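Local coordinates for AlyGC (Glaciecola chathamensis, PDB 5GKD), which cleaves alginate by a lyase reaction, as a marine bacterial member of polysaccharide lyase family 6, at residues T7-L15 and D33-K41; V639-K650 and K669-A679. All blocks are in the same frame, centred on the assembly; numbering follows the deposited sequence.

Contact 1: residues T7-L15 and D33-K41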
loop_
_atom_site.group_PDB
_atom_site.type_symbol
_atom_site.label_atom_id
_atom_site.label_comp_id
_atom_site.label_asym_id
_atom_site.label_seq_id
_atom_site.Cartn_x
_atom_site.Cartn_y
_atom_site.Cartn_z
ATOM N N THR A 7 -16.289 -24.682 -26.105
ATOM C CA THR A 7 -15.935 -24.736 -24.695
ATOM C C THR A 7 -14.480 -25.155 -24.554
ATOM O O THR A 7 -13.912 -25.752 -25.469
ATOM C CB THR A 7 -16.799 -25.730 -23.898
ATOM O OG1 THR A 7 -16.601 -27.050 -24.413
ATOM C CG2 THR A 7 -18.262 -25.371 -23.956
ATOM N N PRO A 8 -13.852 -24.861 -23.418
ATOM C CA PRO A 8 -12.490 -25.374 -23.210
ATOM C C PRO A 8 -12.402 -26.891 -23.293
ATOM O O PRO A 8 -11.413 -27.418 -23.804
ATOM C CB PRO A 8 -12.127 -24.845 -21.816
ATOM C CG PRO A 8 -12.898 -23.608 -21.698
ATOM C CD PRO A 8 -14.219 -23.865 -22.402
ATOM N N GLU A 9 -13.420 -27.617 -22.834
ATOM C CA GLU A 9 -13.327 -29.068 -22.922
ATOM C C GLU A 9 -13.494 -29.542 -24.360
ATOM O O GLU A 9 -12.812 -30.473 -24.789
ATOM C CB GLU A 9 -14.328 -29.742 -21.978
ATOM C CG GLU A 9 -15.458 -28.900 -21.488
ATOM C CD GLU A 9 -15.077 -27.915 -20.396
ATOM O OE1 GLU A 9 -15.305 -26.723 -20.619
ATOM O OE2 GLU A 9 -14.570 -28.320 -19.323
ATOM N N ALA A 10 -14.354 -28.890 -25.140
ATOM C CA ALA A 10 -14.402 -29.222 -26.555
ATOM C C ALA A 10 -13.080 -28.881 -27.229
ATOM O O ALA A 10 -12.632 -29.607 -28.119
ATOM C CB ALA A 10 -15.565 -28.503 -27.243
ATOM N N TYR A 11 -12.440 -27.791 -26.811
ATOM C CA TYR A 11 -11.103 -27.498 -27.297
ATOM C C TYR A 11 -10.142 -28.636 -26.983
ATOM O O TYR A 11 -9.391 -29.076 -27.853
ATOM C CB TYR A 11 -10.592 -26.188 -26.707
ATOM C CG TYR A 11 -9.103 -26.053 -26.900
ATOM C CD1 TYR A 11 -8.582 -25.544 -28.079
ATOM C CD2 TYR A 11 -8.225 -26.458 -25.917
ATOM C CE1 TYR A 11 -7.229 -25.425 -28.262
ATOM C CE2 TYR A 11 -6.878 -26.360 -26.096
ATOM C CZ TYR A 11 -6.382 -25.835 -27.264
ATOM O OH TYR A 11 -5.026 -25.746 -27.406
ATOM N N ASP A 12 -10.136 -29.112 -25.736
ATOM C CA ASP A 12 -9.267 -30.231 -25.380
ATOM C C ASP A 12 -9.480 -31.409 -26.314
ATOM O O ASP A 12 -8.517 -32.047 -26.758
ATOM C CB ASP A 12 -9.519 -30.686 -23.933
ATOM C CG ASP A 12 -9.066 -29.667 -22.893
ATOM O OD1 ASP A 12 -8.163 -28.850 -23.182
ATOM O OD2 ASP A 12 -9.615 -29.699 -21.777
ATOM N N GLN A 13 -10.744 -31.721 -26.611
ATOM C CA GLN A 13 -11.037 -32.906 -27.405
ATOM C C GLN A 13 -10.657 -32.694 -28.860
ATOM O O GLN A 13 -10.137 -33.608 -29.503
ATOM C CB GLN A 13 -12.511 -33.296 -27.260
ATOM C CG GLN A 13 -12.849 -33.871 -25.874
ATOM C CD GLN A 13 -14.136 -33.297 -25.230
ATOM O OE1 GLN A 13 -15.119 -32.988 -25.903
ATOM N NE2 GLN A 13 -14.113 -33.169 -23.921
ATOM N N ALA A 14 -10.879 -31.491 -29.389
ATOM C CA ALA A 14 -10.425 -31.209 -30.746
ATOM C C ALA A 14 -8.906 -31.302 -30.850
ATOM O O ALA A 14 -8.384 -31.863 -31.815
ATOM C CB ALA A 14 -10.906 -29.833 -31.198
ATOM N N LEU A 15 -8.182 -30.765 -29.858
ATOM C CA LEU A 15 -6.722 -30.809 -29.894
ATOM C C LEU A 15 -6.219 -32.244 -29.937
ATOM O O LEU A 15 -5.243 -32.544 -30.621
ATOM C CB LEU A 15 -6.134 -30.079 -28.684
ATOM C CG LEU A 15 -4.601 -29.999 -28.620
ATOM C CD1 LEU A 15 -4.077 -29.117 -29.732
ATOM C CD2 LEU A 15 -4.086 -29.517 -27.268
ATOM N N ASP A 33 -11.195 -16.580 -18.493
ATOM C CA ASP A 33 -10.316 -17.439 -17.700
ATOM C C ASP A 33 -9.886 -18.680 -18.481
ATOM O O ASP A 33 -9.894 -19.792 -17.962
ATOM C CB ASP A 33 -10.992 -17.853 -16.387
ATOM C CG ASP A 33 -11.426 -16.664 -15.536
ATOM O OD1 ASP A 33 -10.833 -15.572 -15.634
ATOM O OD2 ASP A 33 -12.370 -16.838 -14.749
ATOM N N PHE A 34 -9.515 -18.491 -19.744
ATOM C CA PHE A 34 -9.135 -19.582 -20.636
ATOM C C PHE A 34 -7.614 -19.591 -20.787
ATOM O O PHE A 34 -7.060 -18.809 -21.560
ATOM C CB PHE A 34 -9.821 -19.423 -21.989
ATOM C CG PHE A 34 -9.716 -20.637 -22.879
ATOM C CD1 PHE A 34 -9.299 -21.860 -22.371
ATOM C CD2 PHE A 34 -10.034 -20.555 -24.221
ATOM C CE1 PHE A 34 -9.216 -22.967 -23.185
ATOM C CE2 PHE A 34 -9.934 -21.672 -25.037
ATOM C CZ PHE A 34 -9.528 -22.872 -24.515
ATOM N N GLU A 35 -6.951 -20.503 -20.072
ATOM C CA GLU A 35 -5.511 -20.731 -20.207
ATOM C C GLU A 35 -5.290 -21.743 -21.326
ATOM O O GLU A 35 -5.422 -22.948 -21.119
ATOM C CB GLU A 35 -4.912 -21.222 -18.893
ATOM C CG GLU A 35 -4.933 -20.193 -17.791
ATOM C CD GLU A 35 -4.325 -20.693 -16.488
ATOM O OE1 GLU A 35 -3.084 -20.839 -16.409
ATOM O OE2 GLU A 35 -5.089 -20.916 -15.535
ATOM N N VAL A 36 -4.948 -21.253 -22.514
ATOM C CA VAL A 36 -4.858 -22.076 -23.712
ATOM C C VAL A 36 -3.478 -22.712 -23.769
ATOM O O VAL A 36 -2.467 -22.011 -23.755
ATOM C CB VAL A 36 -5.119 -21.247 -24.977
ATOM C CG1 VAL A 36 -4.972 -22.113 -26.218
ATOM C CG2 VAL A 36 -6.493 -20.580 -24.913
ATOM N N LEU A 37 -3.430 -24.038 -23.837
ATOM C CA LEU A 37 -2.197 -24.765 -24.116
ATOM C C LEU A 37 -2.379 -25.410 -25.480
ATOM O O LEU A 37 -3.128 -26.383 -25.618
ATOM C CB LEU A 37 -1.879 -25.802 -23.039
ATOM C CG LEU A 37 -0.680 -26.731 -23.307
ATOM C CD1 LEU A 37 0.565 -25.924 -23.619
ATOM C CD2 LEU A 37 -0.419 -27.685 -22.138
ATOM N N PHE A 38 -1.719 -24.836 -26.486
ATOM C CA PHE A 38 -1.790 -25.286 -27.871
ATOM C C PHE A 38 -0.545 -26.124 -28.114
ATOM O O PHE A 38 0.501 -25.615 -28.510
ATOM C CB PHE A 38 -1.860 -24.101 -28.822
ATOM C CG PHE A 38 -2.122 -24.483 -30.253
ATOM C CD1 PHE A 38 -2.981 -25.515 -30.564
ATOM C CD2 PHE A 38 -1.529 -23.794 -31.279
ATOM C CE1 PHE A 38 -3.221 -25.845 -31.882
ATOM C CE2 PHE A 38 -1.778 -24.120 -32.598
ATOM C CZ PHE A 38 -2.609 -25.140 -32.900
ATOM N N GLU A 39 -0.664 -27.419 -27.864
ATOM C CA GLU A 39 0.460 -28.344 -27.914
ATOM C C GLU A 39 0.109 -29.423 -28.918
ATOM O O GLU A 39 -0.770 -30.258 -28.659
ATOM C CB GLU A 39 0.761 -28.938 -26.536
ATOM C CG GLU A 39 1.799 -30.051 -26.580
ATOM C CD GLU A 39 2.336 -30.400 -25.220
ATOM O OE1 GLU A 39 3.521 -30.779 -25.134
ATOM O OE2 GLU A 39 1.571 -30.300 -24.240
ATOM N N ALA A 40 0.787 -29.383 -30.057
ATOM C CA ALA A 40 0.503 -30.244 -31.185
ATOM C C ALA A 40 1.735 -30.273 -32.079
ATOM O O ALA A 40 2.718 -29.566 -31.853
ATOM C CB ALA A 40 -0.728 -29.756 -31.952
ATOM N N LYS A 41 1.667 -31.099 -33.113
ATOM C CA LYS A 41 2.774 -31.232 -34.049
ATOM C C LYS A 41 2.197 -31.208 -35.453
ATOM O O LYS A 41 1.696 -32.215 -35.954
ATOM C CB LYS A 41 3.569 -32.497 -33.801
ATOM C CG LYS A 41 4.198 -32.527 -32.421
ATOM C CD LYS A 41 5.731 -32.349 -32.439
ATOM C CE LYS A 41 6.349 -32.418 -31.061
ATOM N NZ LYS A 41 6.028 -33.669 -30.340
#

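Contact 2: residues V639-K650 and K669-A679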
loop_
_atom_site.group_PDB
_atom_site.type_symbol
_atom_site.label_atom_id
_atom_site.label_comp_id
_atom_site.label_asym_id
_atom_site.label_seq_id
_atom_site.Cartn_x
_atom_site.Cartn_y
_atom_site.Cartn_z
ATOM N N VAL A 639 9.744 21.837 -11.583
ATOM C CA VAL A 639 9.857 23.174 -12.150
ATOM C C VAL A 639 8.978 24.093 -11.322
ATOM O O VAL A 639 7.762 23.892 -11.264
ATOM C CB VAL A 639 9.430 23.213 -13.627
ATOM C CG1 VAL A 639 9.358 24.652 -14.120
ATOM C CG2 VAL A 639 10.370 22.397 -14.482
ATOM N N MET A 640 9.584 25.087 -10.669
ATOM C CA MET A 640 8.837 26.009 -9.820
ATOM C C MET A 640 9.292 27.438 -10.071
ATOM O O MET A 640 10.438 27.785 -9.779
ATOM C CB MET A 640 8.988 25.644 -8.349
ATOM C CG MET A 640 8.446 24.284 -8.030
ATOM S SD MET A 640 8.170 24.013 -6.288
ATOM C CE MET A 640 7.572 22.304 -6.333
ATOM N N ASN A 641 8.381 28.270 -10.582
ATOM C CA ASN A 641 8.702 29.617 -11.021
ATOM C C ASN A 641 7.668 30.608 -10.520
ATOM O O ASN A 641 6.462 30.342 -10.563
ATOM C CB ASN A 641 8.761 29.732 -12.548
ATOM C CG ASN A 641 9.717 28.759 -13.166
ATOM O OD1 ASN A 641 10.788 28.486 -12.623
ATOM N ND2 ASN A 641 9.336 28.215 -14.312
ATOM N N ASN A 642 8.150 31.775 -10.091
ATOM C CA ASN A 642 7.301 32.946 -9.894
ATOM C C ASN A 642 6.290 32.732 -8.778
ATOM O O ASN A 642 5.177 33.246 -8.835
ATOM C CB ASN A 642 6.598 33.339 -11.199
ATOM C CG ASN A 642 7.571 33.822 -12.256
ATOM O OD1 ASN A 642 8.003 34.965 -12.190
ATOM N ND2 ASN A 642 7.946 32.958 -13.217
ATOM N N ASN A 643 6.674 31.981 -7.756
ATOM C CA ASN A 643 5.812 31.727 -6.613
ATOM C C ASN A 643 6.264 32.566 -5.427
ATOM O O ASN A 643 7.411 32.994 -5.338
ATOM C CB ASN A 643 5.822 30.242 -6.205
ATOM C CG ASN A 643 5.527 29.305 -7.355
ATOM O OD1 ASN A 643 4.387 29.176 -7.806
ATOM N ND2 ASN A 643 6.555 28.643 -7.834
ATOM N N ILE A 644 5.350 32.748 -4.487
ATOM C CA ILE A 644 5.643 33.359 -3.205
ATOM C C ILE A 644 5.315 32.339 -2.135
ATOM O O ILE A 644 4.168 31.890 -2.033
ATOM C CB ILE A 644 4.855 34.661 -2.990
ATOM C CG1 ILE A 644 5.278 35.717 -4.010
ATOM C CG2 ILE A 644 5.046 35.182 -1.571
ATOM C CD1 ILE A 644 4.528 35.632 -5.323
ATOM N N PHE A 645 6.313 31.972 -1.344
ATOM C CA PHE A 645 6.159 31.014 -0.260
ATOM C C PHE A 645 6.434 31.731 1.056
ATOM O O PHE A 645 7.538 32.249 1.254
ATOM C CB PHE A 645 7.120 29.824 -0.426
ATOM C CG PHE A 645 7.097 29.159 -1.798
ATOM C CD1 PHE A 645 5.978 28.459 -2.244
ATOM C CD2 PHE A 645 8.230 29.156 -2.597
ATOM C CE1 PHE A 645 5.976 27.814 -3.482
ATOM C CE2 PHE A 645 8.236 28.519 -3.842
ATOM C CZ PHE A 645 7.102 27.841 -4.279
ATOM N N ASN A 646 5.445 31.757 1.959
ATOM C CA ASN A 646 5.597 32.387 3.271
ATOM C C ASN A 646 5.416 31.373 4.390
ATOM O O ASN A 646 4.440 30.617 4.395
ATOM C CB ASN A 646 4.592 33.529 3.499
ATOM C CG ASN A 646 4.587 34.553 2.383
ATOM O OD1 ASN A 646 5.477 35.403 2.299
ATOM N ND2 ASN A 646 3.549 34.510 1.546
ATOM N N GLU A 647 6.331 31.393 5.357
ATOM C CA GLU A 647 6.244 30.562 6.561
ATOM C C GLU A 647 5.975 29.097 6.200
ATOM O O GLU A 647 4.963 28.507 6.576
ATOM C CB GLU A 647 5.169 31.100 7.509
ATOM C CG GLU A 647 5.352 32.547 7.950
ATOM C CD GLU A 647 6.331 32.704 9.107
ATOM O OE1 GLU A 647 6.821 31.681 9.645
ATOM O OE2 GLU A 647 6.597 33.863 9.498
ATOM N N VAL A 648 6.909 28.510 5.457
ATOM C CA VAL A 648 6.738 27.180 4.880
ATOM C C VAL A 648 7.810 26.245 5.426
ATOM O O VAL A 648 8.988 26.612 5.496
ATOM C CB VAL A 648 6.790 27.229 3.342
ATOM C CG1 VAL A 648 6.829 25.829 2.770
ATOM C CG2 VAL A 648 5.607 27.996 2.799
ATOM N N GLY A 649 7.398 25.042 5.823
ATOM C CA GLY A 649 8.323 23.959 6.081
ATOM C C GLY A 649 8.865 23.834 7.487
ATOM O O GLY A 649 9.679 22.941 7.733
ATOM N N LYS A 650 8.437 24.675 8.425
ATOM C CA LYS A 650 9.074 24.717 9.734
ATOM C C LYS A 650 8.339 23.921 10.800
ATOM O O LYS A 650 8.754 23.941 11.956
ATOM C CB LYS A 650 9.233 26.175 10.188
ATOM C CG LYS A 650 10.432 26.872 9.554
ATOM C CD LYS A 650 10.109 28.284 9.117
ATOM C CE LYS A 650 9.711 29.166 10.289
ATOM N NZ LYS A 650 9.149 30.465 9.826
ATOM N N LYS A 669 14.341 23.131 -11.776
ATOM C CA LYS A 669 14.371 24.533 -12.187
ATOM C C LYS A 669 13.545 25.352 -11.202
ATOM O O LYS A 669 12.317 25.236 -11.176
ATOM C CB LYS A 669 13.848 24.691 -13.615
ATOM C CG LYS A 669 13.756 26.134 -14.118
ATOM C CD LYS A 669 13.351 26.185 -15.606
ATOM C CE LYS A 669 12.710 27.527 -15.978
ATOM N NZ LYS A 669 11.524 27.362 -16.903
ATOM N N MET A 670 14.209 26.178 -10.393
ATOM C CA MET A 670 13.537 27.080 -9.458
ATOM C C MET A 670 13.943 28.513 -9.769
ATOM O O MET A 670 15.110 28.879 -9.606
ATOM C CB MET A 670 13.874 26.741 -8.005
ATOM C CG MET A 670 12.948 25.730 -7.315
ATOM S SD MET A 670 13.116 24.047 -7.921
ATOM C CE MET A 670 14.856 23.893 -7.973
ATOM N N THR A 671 12.971 29.333 -10.157
ATOM C CA THR A 671 13.227 30.609 -10.813
ATOM C C THR A 671 12.259 31.665 -10.297
ATOM O O THR A 671 11.053 31.428 -10.255
ATOM C CB THR A 671 13.093 30.426 -12.338
ATOM O OG1 THR A 671 14.384 30.213 -12.916
ATOM C CG2 THR A 671 12.392 31.576 -13.013
ATOM N N THR A 672 12.789 32.808 -9.863
ATOM C CA THR A 672 11.978 33.996 -9.604
ATOM C C THR A 672 10.947 33.749 -8.499
ATOM O O THR A 672 9.821 34.249 -8.549
ATOM C CB THR A 672 11.292 34.478 -10.891
ATOM O OG1 THR A 672 12.222 34.402 -11.972
ATOM C CG2 THR A 672 10.841 35.920 -10.774
ATOM N N ASN A 673 11.321 32.974 -7.494
ATOM C CA ASN A 673 10.447 32.736 -6.358
ATOM C C ASN A 673 10.873 33.615 -5.188
ATOM O O ASN A 673 11.981 34.138 -5.151
ATOM C CB ASN A 673 10.477 31.267 -5.914
ATOM C CG ASN A 673 10.184 30.291 -7.046
ATOM O OD1 ASN A 673 9.042 30.122 -7.451
ATOM N ND2 ASN A 673 11.226 29.623 -7.538
ATOM N N GLU A 674 9.976 33.753 -4.218
ATOM C CA GLU A 674 10.301 34.287 -2.900
ATOM C C GLU A 674 10.100 33.197 -1.853
ATOM O O GLU A 674 9.016 32.607 -1.762
ATOM C CB GLU A 674 9.428 35.497 -2.554
ATOM C CG GLU A 674 9.433 36.624 -3.572
ATOM C CD GLU A 674 8.482 37.760 -3.176
ATOM O OE1 GLU A 674 8.078 37.821 -1.989
ATOM O OE2 GLU A 674 8.133 38.580 -4.058
ATOM N N PHE A 675 11.138 32.928 -1.073
ATOM C CA PHE A 675 11.069 32.023 0.072
ATOM C C PHE A 675 11.242 32.878 1.325
ATOM O O PHE A 675 12.367 33.176 1.731
ATOM C CB PHE A 675 12.134 30.932 -0.004
ATOM C CG PHE A 675 11.889 29.888 -1.061
ATOM C CD1 PHE A 675 12.209 30.136 -2.390
ATOM C CD2 PHE A 675 11.407 28.627 -0.720
ATOM C CE1 PHE A 675 12.012 29.173 -3.362
ATOM C CE2 PHE A 675 11.205 27.658 -1.696
ATOM C CZ PHE A 675 11.510 27.935 -3.016
ATOM N N ASN A 676 10.127 33.251 1.941
ATOM C CA ASN A 676 10.117 34.166 3.074
ATOM C C ASN A 676 9.906 33.396 4.369
ATOM O O ASN A 676 8.890 32.713 4.532
ATOM C CB ASN A 676 9.034 35.229 2.895
ATOM C CG ASN A 676 9.184 35.987 1.582
ATOM O OD1 ASN A 676 10.295 36.189 1.103
ATOM N ND2 ASN A 676 8.072 36.394 0.994
ATOM N N ASN A 677 10.866 33.512 5.283
ATOM C CA ASN A 677 10.772 32.950 6.624
ATOM C C ASN A 677 10.385 31.476 6.577
ATOM O O ASN A 677 9.373 31.053 7.139
ATOM C CB ASN A 677 9.778 33.756 7.458
ATOM C CG ASN A 677 10.094 35.244 7.448
ATOM O OD1 ASN A 677 11.224 35.649 7.740
ATOM N ND2 ASN A 677 9.109 36.060 7.085
ATOM N N SER A 678 11.208 30.696 5.882
ATOM C CA SER A 678 10.849 29.319 5.566
ATOM C C SER A 678 12.052 28.399 5.733
ATOM O O SER A 678 13.190 28.834 5.915
ATOM C CB SER A 678 10.290 29.206 4.147
ATOM O OG SER A 678 9.115 29.992 3.983
ATOM N N ALA A 679 11.774 27.106 5.689
ATOM C CA ALA A 679 12.819 26.111 5.692
ATOM C C ALA A 679 13.499 26.090 4.322
ATOM O O ALA A 679 12.912 26.500 3.323
ATOM C CB ALA A 679 12.228 24.745 6.050
HETATM O O HOH W 1 7.701 35.754 -7.262
#

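Contact 1: residues T7-L15 and D33-K41
Pro8, Tyr11 and Leu15 meet the chain from Phe34 to Ala40 where helix 8-15 runs at 10° to strand 35-41, nearly parallel to it, with the two axes 10.0 Å apart at their closest. At the start of the helix, Pro8 sits over one face of the Phe34 ring: its CG is 4.3 Å from the ring centroid, offset toward the rim, a CH-pi contact. Val36 CG2 covers the opposite face of that ring, which is thus held between a helix residue and a strand residue. The edge of Phe34 then turns to the face of Tyr11 in a T-shaped pair, with planes at 84° and centroids 5.7 Å apart. Since Tyr11 carries CG anti to the backbone N (chi1 165°), its ring extends from the helix to the strand backbone. There Tyr11 OH donates to Leu37 O over 2.7 Å, reaching the oxygen from above the carbonyl plane. This helix lies at the N-terminal end of a right-handed parallel beta-helix of the pectate lyase-like class, and strand 35-41 is the first strand of one of its faces; the apolar cover is that of a capping helix over an end coil. Were Tyr11 cut back to an alanine, Leu37 O would probably lose this donor and a gap would be likely to open beside the edge of Phe34. Further along, Leu15 forks over the strand: CD2 lies 3.7 Å from Leu37 O, while CD1 meets Phe38 CD1 at 3.9 Å and also touches Ala40 CB. Phe38 and Ala40 also touch Ile48 of strand 48-52. Ahead of the first turn, Thr7 is the N-cap, its OG1 accepting from Ala10 N at 3.0 Å.

Contact 2: residues V639-K650 and K669-A679
Asn643 and Asn673 lie side by side on successive coils of a parallel beta-helix, forming part of an asparagine ladder: the side chains point the same way and their amide planes differ by only 2°. In both residues CG is anti to the carbonyl carbon, which turns the amides inward at the turn between the two strands. Asn673 OD1 is gripped twice, by Asn643 ND2 at 2.9 Å and by Asn643 N at 3.0 Å, the two donors arriving from opposite faces of its plane. Its ND2 donates to Met640 O, which also takes Thr671 N, and has a further partner in Asn697 OD1 on the next coil; Asn643 ND2 likewise reaches Ile609 O on the preceding one. The ladder therefore satisfies buried backbone atoms where the chain bends. On both flanks the strands pair in parallel with one-to-one register, 639-641 with 669-671 and 644-646 with 674-676, their axes 4.7 and 4.9 Å apart.

Phe645 and Phe675 also lie side by side and share the face of the sheet that holds Met640 and Met670. Their rings are oblique, with planes at 49°, and Phe645 CD2 stands over one face of Phe675, offset toward its rim; Phe699 continues the aromatic row. The face carrying Ile644, Asn646, Glu674 and Asn676 is largely polar: Asn676 ND2 donates to Asn646 OD1 at 3.1 Å, with the two amides turned against each other, and Ile644 CG1 lies against the carboxylate of Glu674.

Past the corner at Glu647, Ser678 OG accepts from Val648 N and donates to Asn676 O. Lys650 folds back so that NZ comes to 2.6 Å from Glu647 OE1 in a salt bridge, and the same NZ donates to Asn677 O over 2.8 Å from above the carbonyl plane.

Contact 1 and contact 2 belong to different parallel beta-helices of one chain and do not touch: their centres are 63 Å apart, their nearest atoms about 43 Å, and they lie on opposite sides of the chain's centre. Contact 1 covers an end coil with a helix, whereas contact 2 joins two successive coils through strand pairing and side chains aligned from coil to coil. Neither includes a residue of the calcium site (Asn180, Glu183, Glu212 and Glu214) or of the carbonate pocket (Glu214, Arg240, Arg264 and Tyr303). The N-terminal 7-15/33-41 contact shares the chondroitinase B-like family region with those sites. Within 33-41, Glu35 forms a salt bridge with Lys475 of the second subunit.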